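Long-range contact in thioesterase (Streptomyces sp. WAC02707, PDB 6VAP), which probably releases stalled or aberrant acyl groups from the carrier proteins of the borrelidin polyketide synthase by thioester hydrolysis, as a type II thioesterase: residues P127-Q132 against S216-G221. Residues are numbered along the deposited sequence; the frame is centred on the assembly and turned at random.
Sequences PAPSRQ and SEHTDG
H218 reaches across to the turn of A128, P129 and S130, and shows how one imidazole can join two loops by using its edge and a face for different partners. At the edge, H218 NE2 and S130 OG share a hydrogen bond of 2.9 Å, in which either atom could be the donor. S130 OG lies near the ring plane, placed there by a chi1 of 67°, which tucks the hydroxyl between its own backbone N and carbonyl carbon. P129 works on a face instead: its CD sits 3.9 Å from the ring centroid and 16° off the normal, a CH-pi contact displaced toward the NE2–CD2 side. The methyl of A128 comes in obliquely, CB standing 3.9 Å from H218 NE2.

These loops belong to an alpha/beta-hydrolase fold. Residues 127–132 follow strand 120–124, whereas 216–221 link helix 209–213 to strand 223–228, at one edge of the sheet, so the imidazole bridges the loop leaving one strand and the loop entering the other. Farther out, a water donates to E217 OE1 at 2.8 Å; its link to S130 OG is too short to be trusted. The turn itself is closed by R131 N bonding to A128 O at 2.7 Å. Y186 packs edge-to-face with the imidazole and F105 meets it with the planes about 80° apart, while a backbone hydrogen bond with L192 anchors H218 to a third loop.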
loop_
_atom_site.group_PDB
_atom_site.type_symbol
_atom_site.label_atom_id
_atom_site.label_comp_id
_atom_site.label_asym_id
_atom_site.label_seq_id
_atom_site.Cartn_x
_atom_site.Cartn_y
_atom_site.Cartn_z
ATOM N N PRO A 127 -1.494 1.195 -11.495
ATOM C CA PRO A 127 -0.580 1.031 -12.628
ATOM C C PRO A 127 0.849 0.937 -12.117
ATOM O O PRO A 127 1.202 1.464 -11.058
ATOM C CB PRO A 127 -0.813 2.298 -13.464
ATOM C CG PRO A 127 -2.086 2.831 -13.020
ATOM C CD PRO A 127 -2.174 2.502 -11.544
ATOM N N ALA A 128 1.695 0.277 -12.890
ATOM C CA ALA A 128 3.138 0.314 -12.639
ATOM C C ALA A 128 3.651 1.742 -12.454
ATOM O O ALA A 128 3.136 2.670 -13.069
ATOM C CB ALA A 128 3.861 -0.376 -13.788
ATOM N N PRO A 129 4.668 1.942 -11.629
ATOM C CA PRO A 129 5.202 3.306 -11.473
ATOM C C PRO A 129 5.622 3.935 -12.786
ATOM O O PRO A 129 5.435 5.147 -12.970
ATOM C CB PRO A 129 6.409 3.111 -10.545
ATOM C CG PRO A 129 6.079 1.870 -9.762
ATOM C CD PRO A 129 5.275 0.987 -10.687
ATOM N N SER A 130 6.153 3.137 -13.719
ATOM C CA SER A 130 6.493 3.616 -15.053
ATOM C C SER A 130 5.269 3.866 -15.938
ATOM O O SER A 130 5.413 4.377 -17.056
ATOM C CB SER A 130 7.422 2.606 -15.723
ATOM O OG SER A 130 6.754 1.355 -15.983
ATOM N N ARG A 131 4.074 3.513 -15.486
ATOM C CA ARG A 131 2.859 3.770 -16.248
ATOM C C ARG A 131 1.885 4.670 -15.494
ATOM O O ARG A 131 0.696 4.711 -15.817
ATOM C CB ARG A 131 2.194 2.448 -16.630
ATOM C CG ARG A 131 2.970 1.615 -17.629
ATOM C CD ARG A 131 3.199 2.358 -18.941
ATOM N NE ARG A 131 1.987 3.011 -19.422
ATOM C CZ ARG A 131 1.095 2.449 -20.229
ATOM N NH1 ARG A 131 1.284 1.215 -20.671
ATOM N NH2 ARG A 131 0.016 3.134 -20.595
ATOM N N GLN A 132 2.380 5.417 -14.514
ATOM C CA GLN A 132 1.583 6.432 -13.839
ATOM C C GLN A 132 0.821 7.295 -14.842
ATOM O O GLN A 132 1.409 7.858 -15.773
ATOM C CB GLN A 132 2.507 7.325 -12.978
ATOM C CG GLN A 132 1.907 8.604 -12.474
ATOM C CD GLN A 132 0.986 8.365 -11.291
ATOM O OE1 GLN A 132 0.961 7.268 -10.741
ATOM N NE2 GLN A 132 0.247 9.391 -10.881
ATOM N N SER A 216 5.888 -5.940 -13.916
ATOM C CA SER A 216 6.951 -6.900 -14.179
ATOM C C SER A 216 8.255 -6.229 -14.595
ATOM O O SER A 216 9.322 -6.848 -14.490
ATOM C CB SER A 216 6.504 -7.866 -15.293
ATOM O OG SER A 216 6.449 -7.225 -16.560
ATOM N N GLU A 217 8.190 -5.002 -15.100
ATOM C CA GLU A 217 9.368 -4.311 -15.595
ATOM C C GLU A 217 10.159 -3.634 -14.491
ATOM O O GLU A 217 11.179 -3.002 -14.788
ATOM C CB GLU A 217 8.955 -3.280 -16.650
ATOM C CG GLU A 217 8.407 -3.896 -17.941
ATOM C CD GLU A 217 7.592 -2.911 -18.759
ATOM O OE1 GLU A 217 7.852 -1.697 -18.657
ATOM O OE2 GLU A 217 6.683 -3.345 -19.500
ATOM N N HIS A 218 9.717 -3.755 -13.240
ATOM C CA HIS A 218 10.343 -3.069 -12.122
ATOM C C HIS A 218 11.056 -3.994 -11.148
ATOM O O HIS A 218 11.552 -3.533 -10.112
ATOM C CB HIS A 218 9.301 -2.255 -11.374
ATOM C CG HIS A 218 8.766 -1.096 -12.157
ATOM N ND1 HIS A 218 9.322 0.160 -12.089
ATOM C CD2 HIS A 218 7.762 -1.000 -13.060
ATOM C CE1 HIS A 218 8.657 0.987 -12.870
ATOM N NE2 HIS A 218 7.720 0.303 -13.494
ATOM N N THR A 219 11.170 -5.269 -11.474
ATOM C CA THR A 219 11.929 -6.190 -10.653
ATOM C C THR A 219 12.583 -7.214 -11.565
ATOM O O THR A 219 11.996 -7.609 -12.578
ATOM C CB THR A 219 11.053 -6.912 -9.624
ATOM O OG1 THR A 219 11.894 -7.737 -8.797
ATOM C CG2 THR A 219 10.063 -7.841 -10.311
ATOM N N ASP A 220 13.795 -7.638 -11.195
ATOM C CA ASP A 220 14.464 -8.777 -11.815
ATOM C C ASP A 220 14.054 -10.115 -11.200
ATOM O O ASP A 220 14.407 -11.170 -11.730
ATOM C CB ASP A 220 15.981 -8.610 -11.712
ATOM C CG ASP A 220 16.523 -7.614 -12.717
ATOM O OD1 ASP A 220 16.208 -7.753 -13.923
ATOM O OD2 ASP A 220 17.270 -6.691 -12.307
ATOM N N GLY A 221 13.333 -10.096 -10.091
ATOM C CA GLY A 221 12.806 -11.293 -9.488
ATOM C C GLY A 221 11.533 -11.763 -10.173
ATOM O O GLY A 221 11.104 -11.234 -11.204
HETATM O O HOH W 1 6.462 0.659 -18.299
#